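Long-range contacts in putative ATPase Rv3679 (Mycobacterium tuberculosis H37Rv, PDB 6BS3), which hydrolyses ATP as one subunit of the heterodimeric BagAB complex, an activity required for resistance to nitric oxide and to elevated glycerol: residues I95-L100 and V122-T126; D104-N108 and P187-Q191; V12-R17 and V310-E314; D134-T138 and A170-D174. All coordinates share one frame; numbering follows the deposited sequence.

Interaction 1: residues I95-L100 and V122-T126; sequences IEAAFL and VEFAT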
# COMPACT_ATOMS: atom_id res chain seq x y z
N ILE A 95 18.12 1.49 -11.60
CA ILE A 95 18.34 2.94 -11.69
C ILE A 95 19.83 3.31 -11.67
O ILE A 95 20.24 4.23 -12.37
CB ILE A 95 17.50 3.76 -10.65
CG1 ILE A 95 17.39 5.25 -11.03
CG2 ILE A 95 18.01 3.60 -9.20
CD1 ILE A 95 16.55 5.55 -12.20
N GLU A 96 20.63 2.57 -10.89
CA GLU A 96 22.07 2.77 -10.77
C GLU A 96 22.76 2.48 -12.10
O GLU A 96 23.48 3.35 -12.59
CB GLU A 96 22.62 1.94 -9.60
CG GLU A 96 24.13 1.89 -9.52
CD GLU A 96 24.69 1.71 -8.12
OE1 GLU A 96 25.93 1.76 -8.00
OE2 GLU A 96 23.91 1.51 -7.16
N ALA A 97 22.45 1.33 -12.73
CA ALA A 97 22.98 0.96 -14.05
C ALA A 97 22.44 1.89 -15.16
O ALA A 97 23.20 2.22 -16.07
CB ALA A 97 22.65 -0.49 -14.37
N ALA A 98 21.17 2.37 -15.03
CA ALA A 98 20.57 3.33 -15.99
C ALA A 98 21.27 4.69 -15.91
O ALA A 98 21.47 5.33 -16.94
CB ALA A 98 19.06 3.48 -15.75
N PHE A 99 21.69 5.12 -14.71
CA PHE A 99 22.43 6.37 -14.51
C PHE A 99 23.83 6.31 -15.17
O PHE A 99 24.23 7.28 -15.82
CB PHE A 99 22.48 6.78 -13.02
CG PHE A 99 23.15 8.10 -12.74
CD1 PHE A 99 22.82 9.24 -13.47
CD2 PHE A 99 24.12 8.22 -11.76
CE1 PHE A 99 23.46 10.46 -13.23
CE2 PHE A 99 24.74 9.44 -11.50
CZ PHE A 99 24.40 10.56 -12.23
N LEU A 100 24.54 5.16 -15.04
CA LEU A 100 25.86 4.93 -15.66
C LEU A 100 25.75 4.90 -17.19
O LEU A 100 26.62 5.44 -17.88
CB LEU A 100 26.52 3.62 -15.16
CG LEU A 100 26.75 3.44 -13.66
CD1 LEU A 100 27.47 2.14 -13.40
CD2 LEU A 100 27.56 4.54 -13.09
N VAL A 122 26.26 6.73 -6.88
CA VAL A 122 25.19 6.63 -7.88
C VAL A 122 23.86 6.51 -7.13
O VAL A 122 22.90 7.19 -7.49
CB VAL A 122 25.42 5.48 -8.90
CG1 VAL A 122 24.35 5.48 -9.99
CG2 VAL A 122 26.81 5.58 -9.53
N GLU A 123 23.84 5.70 -6.04
CA GLU A 123 22.72 5.52 -5.10
C GLU A 123 22.36 6.87 -4.53
O GLU A 123 21.18 7.23 -4.51
CB GLU A 123 23.12 4.60 -3.93
CG GLU A 123 23.16 3.12 -4.27
CD GLU A 123 24.09 2.30 -3.39
OE1 GLU A 123 23.84 2.21 -2.17
OE2 GLU A 123 25.07 1.74 -3.94
N PHE A 124 23.38 7.65 -4.10
CA PHE A 124 23.25 8.98 -3.54
C PHE A 124 22.58 9.94 -4.51
O PHE A 124 21.52 10.47 -4.19
CB PHE A 124 24.62 9.49 -3.06
CG PHE A 124 24.60 10.83 -2.37
CD1 PHE A 124 24.26 10.93 -1.02
CD2 PHE A 124 24.92 11.99 -3.05
CE1 PHE A 124 24.24 12.17 -0.37
CE2 PHE A 124 24.89 13.23 -2.41
CZ PHE A 124 24.56 13.31 -1.07
N ALA A 125 23.19 10.15 -5.70
CA ALA A 125 22.73 11.05 -6.78
C ALA A 125 21.28 10.79 -7.21
O ALA A 125 20.51 11.74 -7.37
CB ALA A 125 23.65 10.94 -7.99
N THR A 126 20.91 9.49 -7.38
CA THR A 126 19.54 9.08 -7.75
C THR A 126 18.56 9.36 -6.59
O THR A 126 17.44 9.80 -6.85
CB THR A 126 19.50 7.64 -8.28
OG1 THR A 126 20.20 6.77 -7.38
CG2 THR A 126 20.14 7.51 -9.66
O HOH W 1 25.95 3.83 -6.06
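Val122 pushes its CG1 methyl against the rim of the Phe99 ring, close to the ring plane and 3.3 Å from CD2. The same methyl lies 3.5 Å from the carbonyl O of Glu96, so one branch fills the angle between backbone and ring; it gets there by standing anti to its backbone N (chi1 -176°). The other branch, CG2, meets Leu100 CD2 (3.8 Å), the two side chains crossing at about a right angle. One turn on, Ala125 CB approaches Phe99 CE2 obliquely, and Thr126 slides its CG2 past Ile95 CG1 at 3.8 Å. On the polar flank the extended Glu96 chain runs across Val122 and brings its OE2 to 3.4 Å from Glu123 OE2, two acceptors with carboxylate planes 37° apart. A water bridges the carboxylates and probably eases the closeness of like charges: it donates to Glu96 OE1 (2.8 Å) and to Glu123 OE2, and accepts from Glu123 N. The helical segments are nearly perpendicular, their axes crossing at 91° and 9.5 Å apart. Helix 130-146 packs on Ile95 and Phe99, Arg117 and Met116 of helix 110-117 border Glu96 and Val122, and an apolar side chain of the partner protein's chain reaches Phe99.

Interaction 2: residues D104-N108 and P187-Q191; sequences DMFYN and PVHAQ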
# COMPACT_ATOMS: atom_id res chain seq x y z
N ASP A 104 27.59 7.71 -19.59
CA ASP A 104 28.44 7.23 -20.67
C ASP A 104 27.92 7.59 -22.07
O ASP A 104 28.70 8.06 -22.89
CB ASP A 104 28.69 5.72 -20.53
CG ASP A 104 29.68 5.14 -21.53
OD1 ASP A 104 30.82 5.66 -21.62
OD2 ASP A 104 29.31 4.16 -22.22
N MET A 105 26.62 7.39 -22.35
CA MET A 105 26.04 7.68 -23.67
C MET A 105 25.88 9.18 -23.97
O MET A 105 26.12 9.59 -25.11
CB MET A 105 24.71 6.91 -23.87
CG MET A 105 24.27 6.77 -25.32
SD MET A 105 25.26 5.58 -26.29
CE MET A 105 24.48 5.75 -27.93
N PHE A 106 25.48 9.99 -22.98
CA PHE A 106 25.19 11.41 -23.18
C PHE A 106 26.30 12.39 -22.80
O PHE A 106 26.29 13.52 -23.30
CB PHE A 106 23.90 11.78 -22.42
CG PHE A 106 22.59 11.35 -23.05
CD1 PHE A 106 21.42 12.06 -22.81
CD2 PHE A 106 22.53 10.23 -23.88
CE1 PHE A 106 20.21 11.66 -23.39
CE2 PHE A 106 21.32 9.84 -24.47
CZ PHE A 106 20.17 10.56 -24.22
N TYR A 107 27.22 12.00 -21.91
CA TYR A 107 28.29 12.88 -21.43
C TYR A 107 29.68 12.25 -21.52
O TYR A 107 30.67 12.92 -21.19
CB TYR A 107 28.00 13.30 -19.97
CG TYR A 107 26.76 14.14 -19.78
CD1 TYR A 107 26.81 15.52 -19.90
CD2 TYR A 107 25.55 13.55 -19.45
CE1 TYR A 107 25.68 16.31 -19.69
CE2 TYR A 107 24.40 14.33 -19.26
CZ TYR A 107 24.48 15.71 -19.37
OH TYR A 107 23.36 16.48 -19.17
N ASN A 108 29.76 10.97 -21.96
CA ASN A 108 31.00 10.18 -22.06
C ASN A 108 31.78 10.15 -20.70
O ASN A 108 33.02 10.23 -20.67
CB ASN A 108 31.88 10.63 -23.26
CG ASN A 108 32.90 9.61 -23.71
OD1 ASN A 108 32.62 8.41 -23.82
ND2 ASN A 108 34.11 10.07 -23.98
N PRO A 187 22.26 17.02 -24.28
CA PRO A 187 21.35 16.18 -25.09
C PRO A 187 20.02 15.79 -24.43
O PRO A 187 19.06 15.50 -25.15
CB PRO A 187 22.21 14.96 -25.42
CG PRO A 187 23.25 14.90 -24.31
CD PRO A 187 23.20 16.18 -23.51
N VAL A 188 19.98 15.76 -23.08
CA VAL A 188 18.82 15.40 -22.24
C VAL A 188 17.57 16.25 -22.56
O VAL A 188 16.47 15.69 -22.67
CB VAL A 188 19.19 15.42 -20.72
CG1 VAL A 188 19.79 16.75 -20.28
CG2 VAL A 188 18.01 15.02 -19.84
N HIS A 189 17.74 17.58 -22.73
CA HIS A 189 16.68 18.54 -23.03
C HIS A 189 16.02 18.31 -24.41
O HIS A 189 14.86 18.67 -24.60
CB HIS A 189 17.18 19.99 -22.87
CG HIS A 189 17.36 20.40 -21.44
ND1 HIS A 189 16.50 21.30 -20.83
CD2 HIS A 189 18.29 20.01 -20.53
CE1 HIS A 189 16.93 21.44 -19.59
NE2 HIS A 189 18.00 20.67 -19.35
N ALA A 190 16.76 17.68 -25.35
CA ALA A 190 16.26 17.34 -26.68
C ALA A 190 15.44 16.04 -26.64
O ALA A 190 14.38 15.97 -27.28
CB ALA A 190 17.42 17.20 -27.66
N GLN A 191 15.92 15.04 -25.86
CA GLN A 191 15.29 13.72 -25.67
C GLN A 191 13.97 13.81 -24.92
O GLN A 191 13.06 13.03 -25.19
CB GLN A 191 16.24 12.75 -24.94
CG GLN A 191 17.50 12.40 -25.73
CD GLN A 191 17.30 11.31 -26.76
OE1 GLN A 191 16.72 10.25 -26.49
NE2 GLN A 191 17.81 11.54 -27.96
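Phe106 lays its side chain along the ring of Pro187, the two running past each other in opposite directions. Pro187 CG is the atom that does the touching: it lies 3.7 Å from Phe106 CB, about as far from CD1, and 3.5 Å from the carbonyl O of Phe106. Farther out on the same aromatic ring, CZ meets Gln191 CG at 3.6 Å. The amide of Gln191 is turned 73° from the ring plane, and the closest approach is made by the aliphatic CG; beyond it the chain bends at chi2 (-82°), which leaves Gln191 CD at 3.9 Å from Phe106 CZ. Tyr107 comes in at a slant, its OH 3.7 Å from Val188 CG1. No hydrogen bond joins the two segments.

Behind this first shell, the turn that leads from Pro187 into helix 188-200 sets the spacing of Pro187, Val188 and Gln191. The carbonyl O of Pro187 accepts from both Ala190 N (3.2 Å) and Gln191 N (3.3 Å), so that Pro187 meets the CB and CD1 side of Phe106 and Gln191 its CZ. Within helix 95-107, Tyr102, one turn earlier, also meets the Phe106 ring, while a polar side chain of the partner protein's chain packs on Tyr107. The contact is thus one of helix ends: the end of helix 95-107 rests against the start of helix 188-200, at the surface of the ArsA-family ATPase fold.

Interaction 3: residues V12-R17 and V310-E314; sequences VGWPSR and VPRLE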
# COMPACT_ATOMS: atom_id res chain seq x y z
N VAL A 12 -18.34 -0.85 -23.33
CA VAL A 12 -17.17 -1.74 -23.52
C VAL A 12 -16.03 -1.36 -22.56
O VAL A 12 -15.85 -0.18 -22.27
CB VAL A 12 -16.65 -1.86 -24.98
CG1 VAL A 12 -17.55 -2.72 -25.85
CG2 VAL A 12 -16.40 -0.49 -25.62
N GLY A 13 -15.28 -2.35 -22.09
CA GLY A 13 -14.16 -2.15 -21.18
C GLY A 13 -12.86 -1.89 -21.91
O GLY A 13 -11.89 -1.43 -21.30
N TRP A 14 -12.84 -2.15 -23.21
CA TRP A 14 -11.66 -1.96 -24.05
C TRP A 14 -12.05 -1.44 -25.43
O TRP A 14 -12.15 -2.23 -26.37
CB TRP A 14 -10.84 -3.27 -24.13
CG TRP A 14 -9.41 -3.12 -24.59
CD1 TRP A 14 -8.92 -3.38 -25.85
CD2 TRP A 14 -8.27 -2.81 -23.77
NE1 TRP A 14 -7.55 -3.26 -25.85
CE2 TRP A 14 -7.12 -2.92 -24.59
CE3 TRP A 14 -8.11 -2.48 -22.41
CZ2 TRP A 14 -5.82 -2.69 -24.10
CZ3 TRP A 14 -6.82 -2.25 -21.92
CH2 TRP A 14 -5.70 -2.39 -22.76
N PRO A 15 -12.22 -0.11 -25.61
CA PRO A 15 -12.48 0.41 -26.96
C PRO A 15 -11.33 0.06 -27.92
O PRO A 15 -10.18 -0.11 -27.48
CB PRO A 15 -12.58 1.93 -26.73
CG PRO A 15 -12.88 2.09 -25.28
CD PRO A 15 -12.11 0.99 -24.63
N SER A 16 -11.64 -0.06 -29.22
CA SER A 16 -10.68 -0.42 -30.29
C SER A 16 -9.38 0.39 -30.31
O SER A 16 -8.33 -0.18 -30.61
CB SER A 16 -11.35 -0.34 -31.65
OG SER A 16 -12.12 -1.51 -31.84
N ARG A 17 -9.46 1.70 -30.03
CA ARG A 17 -8.34 2.64 -29.98
C ARG A 17 -7.19 2.15 -29.07
O ARG A 17 -6.02 2.33 -29.41
CB ARG A 17 -8.82 4.06 -29.57
CG ARG A 17 -9.35 4.18 -28.14
CD ARG A 17 -9.62 5.63 -27.77
NE ARG A 17 -10.72 5.75 -26.81
CZ ARG A 17 -10.57 5.74 -25.49
NH1 ARG A 17 -9.37 5.58 -24.95
NH2 ARG A 17 -11.63 5.87 -24.69
N VAL A 310 -15.16 6.77 -18.70
CA VAL A 310 -13.95 5.99 -18.88
C VAL A 310 -14.33 4.50 -18.93
O VAL A 310 -15.10 4.05 -18.08
CB VAL A 310 -12.97 6.31 -17.70
CG1 VAL A 310 -11.88 5.26 -17.54
CG2 VAL A 310 -12.35 7.70 -17.85
N PRO A 311 -13.76 3.71 -19.88
CA PRO A 311 -14.06 2.27 -19.89
C PRO A 311 -13.66 1.56 -18.60
O PRO A 311 -12.67 1.91 -17.94
CB PRO A 311 -13.29 1.72 -21.10
CG PRO A 311 -12.42 2.81 -21.55
CD PRO A 311 -12.82 4.10 -20.95
N ARG A 312 -14.44 0.56 -18.24
CA ARG A 312 -14.24 -0.20 -17.03
C ARG A 312 -14.16 -1.68 -17.29
O ARG A 312 -15.02 -2.26 -17.97
CB ARG A 312 -15.37 0.14 -16.03
CG ARG A 312 -14.96 1.23 -15.05
CD ARG A 312 -16.15 1.96 -14.46
NE ARG A 312 -16.82 1.16 -13.45
CZ ARG A 312 -17.93 1.53 -12.82
NH1 ARG A 312 -18.48 2.71 -13.10
NH2 ARG A 312 -18.48 0.75 -11.91
N LEU A 313 -13.14 -2.30 -16.71
CA LEU A 313 -12.85 -3.73 -16.76
C LEU A 313 -13.00 -4.28 -15.34
O LEU A 313 -12.83 -3.53 -14.37
CB LEU A 313 -11.40 -4.00 -17.30
CG LEU A 313 -11.11 -3.62 -18.78
CD1 LEU A 313 -9.63 -3.52 -19.06
CD2 LEU A 313 -11.76 -4.61 -19.74
N GLU A 314 -13.36 -5.57 -15.21
CA GLU A 314 -13.58 -6.26 -13.94
C GLU A 314 -12.87 -7.60 -13.94
O GLU A 314 -13.05 -8.39 -14.86
CB GLU A 314 -15.08 -6.54 -13.68
CG GLU A 314 -16.01 -5.33 -13.63
CD GLU A 314 -16.30 -4.70 -14.98
OE1 GLU A 314 -16.32 -5.42 -15.99
OE2 GLU A 314 -16.49 -3.46 -15.01
O HOH W 2 -17.01 0.35 -19.65
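Beside the edge strand 312-316 of the P-loop ATPase sheet, an irregular N-terminal segment packs through Gly13, whose CA lies 3.3 Å from Arg312 O. The strand is outermost within this chain and makes its backbone bonds to strand 234-242, so residues 12-17 lie against it without extending the sheet. No direct hydrogen bond crosses the contact. A water makes the polar link instead, donating to Val12 O and accepting from Arg312 N, each at 2.9 Å.

Around that link the carbonyls of Val12 and Gly13 rest on aliphatic carbon: Val12 O is 3.4 Å from Pro311 CB, and Gly13 O is 3.4 Å from Leu313 CG. Gly13 O also receives a hydrogen bond from Ser236 of strand 234-242, which anchors the segment to the next strand in. The closeness of Gly13 to Arg312 O and to the Leu313 methyls goes with its lack of a side chain. Trp14, its CG anti to the backbone N (chi1 -162°), swings its ring to Leu313, Trp14 CE3 lying 3.8 Å from Leu313 CD1 at a slant; its NE1 is bonded to Arg340 O and its ring meets that of His207. Arg312 turns away to a salt bridge with Asp306. Leu313 lies about 9 Å, side chain to side chain, from Asn240 and Pro316 of the ATP site. Two proline rings meet at about a right angle, Pro15 CD standing 3.6 Å from Pro311 CG.

Interaction 4: residues D134-T138 and A170-D174; sequences DVLLT and ARFLD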
# COMPACT_ATOMS: atom_id res chain seq x y z
N ASP A 134 13.23 10.10 -12.42
CA ASP A 134 12.10 10.04 -13.36
C ASP A 134 12.52 10.24 -14.83
O ASP A 134 11.90 9.63 -15.70
CB ASP A 134 10.99 11.03 -12.95
CG ASP A 134 10.37 10.75 -11.57
OD1 ASP A 134 10.53 9.62 -11.06
OD2 ASP A 134 9.74 11.67 -11.00
N VAL A 135 13.55 11.08 -15.10
CA VAL A 135 14.11 11.31 -16.44
C VAL A 135 14.74 10.00 -16.94
O VAL A 135 14.51 9.61 -18.08
CB VAL A 135 15.13 12.51 -16.45
CG1 VAL A 135 16.08 12.45 -17.66
CG2 VAL A 135 14.40 13.84 -16.41
N LEU A 136 15.52 9.32 -16.09
CA LEU A 136 16.17 8.05 -16.43
C LEU A 136 15.15 6.96 -16.74
O LEU A 136 15.32 6.25 -17.71
CB LEU A 136 17.11 7.58 -15.30
CG LEU A 136 18.33 8.47 -15.00
CD1 LEU A 136 19.04 8.02 -13.73
CD2 LEU A 136 19.30 8.50 -16.17
N LEU A 137 14.09 6.86 -15.90
CA LEU A 137 13.04 5.84 -15.99
C LEU A 137 12.12 6.02 -17.18
O LEU A 137 11.95 5.07 -17.93
CB LEU A 137 12.24 5.71 -14.69
CG LEU A 137 13.03 5.32 -13.44
CD1 LEU A 137 12.25 5.61 -12.17
CD2 LEU A 137 13.49 3.88 -13.50
N THR A 138 11.54 7.22 -17.37
CA THR A 138 10.64 7.49 -18.50
C THR A 138 11.43 7.49 -19.82
O THR A 138 10.88 7.16 -20.87
CB THR A 138 9.86 8.83 -18.32
OG1 THR A 138 10.80 9.92 -18.26
CG2 THR A 138 8.95 8.84 -17.09
N ALA A 170 1.19 11.05 -11.46
CA ALA A 170 1.15 12.33 -12.18
C ALA A 170 2.51 13.01 -12.19
O ALA A 170 2.95 13.41 -13.27
CB ALA A 170 0.07 13.25 -11.61
N ARG A 171 3.21 13.05 -11.04
CA ARG A 171 4.57 13.58 -10.91
C ARG A 171 5.58 12.75 -11.73
O ARG A 171 6.44 13.33 -12.41
CB ARG A 171 4.97 13.67 -9.43
CG ARG A 171 6.46 14.04 -9.15
CD ARG A 171 6.84 15.46 -9.56
NE ARG A 171 5.96 16.47 -8.96
CZ ARG A 171 6.23 17.13 -7.84
NH1 ARG A 171 7.37 16.92 -7.19
NH2 ARG A 171 5.37 18.02 -7.36
N PHE A 172 5.46 11.41 -11.71
CA PHE A 172 6.33 10.51 -12.47
C PHE A 172 6.30 10.82 -13.98
O PHE A 172 7.33 10.69 -14.66
CB PHE A 172 5.96 9.04 -12.21
CG PHE A 172 6.70 8.03 -13.05
CD1 PHE A 172 8.06 7.79 -12.84
CD2 PHE A 172 6.05 7.30 -14.04
CE1 PHE A 172 8.75 6.84 -13.61
CE2 PHE A 172 6.74 6.35 -14.81
CZ PHE A 172 8.08 6.13 -14.59
N LEU A 173 5.12 11.21 -14.51
CA LEU A 173 4.94 11.51 -15.93
C LEU A 173 5.06 13.00 -16.24
O LEU A 173 4.85 13.40 -17.38
CB LEU A 173 3.61 10.91 -16.45
CG LEU A 173 3.46 9.39 -16.26
CD1 LEU A 173 2.03 8.96 -16.43
CD2 LEU A 173 4.42 8.61 -17.14
N ASP A 174 5.45 13.80 -15.24
CA ASP A 174 5.64 15.24 -15.42
C ASP A 174 7.09 15.51 -15.85
O ASP A 174 7.96 15.84 -15.03
CB ASP A 174 5.23 15.99 -14.15
CG ASP A 174 4.98 17.48 -14.32
OD1 ASP A 174 5.39 18.04 -15.37
OD2 ASP A 174 4.40 18.08 -13.40
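Two apolar contacts from helix 130-146 hold the Phe172 ring. Thr138 lies over one face, a CH-pi contact with CG2 4.0 Å from the ring centroid and 20° off the normal, displaced toward the rim. Leu137 comes to the edge, its CB 3.8 Å from CE1, the side chains crossing at about a right angle. Phe172 extends into this corner because its CG is anti to the backbone N (chi1 174°).

Polar atoms also lie in the contact without a hydrogen bond across it. Asp134 OD1 sits in the ring plane 3.6 Å from Phe172 CD1, with the carboxylate turned 83° from the ring, an oxygen at the positively polarised C-H rim. Separately, Phe172 O lies 3.5 Å from Thr138 CG2.

The Thr138 hydroxyl bonds within its own helix: Asp134 O accepts from Thr138 OG1 at 2.8 Å and from Thr138 N at 3.0 Å, the two donors reaching it from opposite faces of its plane. This leaves the methyl to face the ring. Arg171 NE stays 6.4 Å from Asp134 OD2, too far for a salt bridge; the contact probably rests mostly on dispersion, with some help from the oxygen at the ring's C-H rim.

Interactions 1, 2 and 4 form one neighbourhood on the same side of the chain's centre, whereas interaction 3 stands apart, 26 to 38 Å away centre to centre, at the edge of the sheet. Interactions 1 and 2 share helix 95-107, near its start and at its end. Interaction 4 is the buried one and touches both through apolar side chains. Interaction 2 lies at the surface; 1 and 3 are partly buried. None has a direct hydrogen bond between its segments, yet water joins carboxylates to a helix amide in 1 and backbone to backbone in 3. Aromatic rings lead in 2 and 4, aliphatic branches packed beside Phe99 in 1, and prolines and carbonyls in 3.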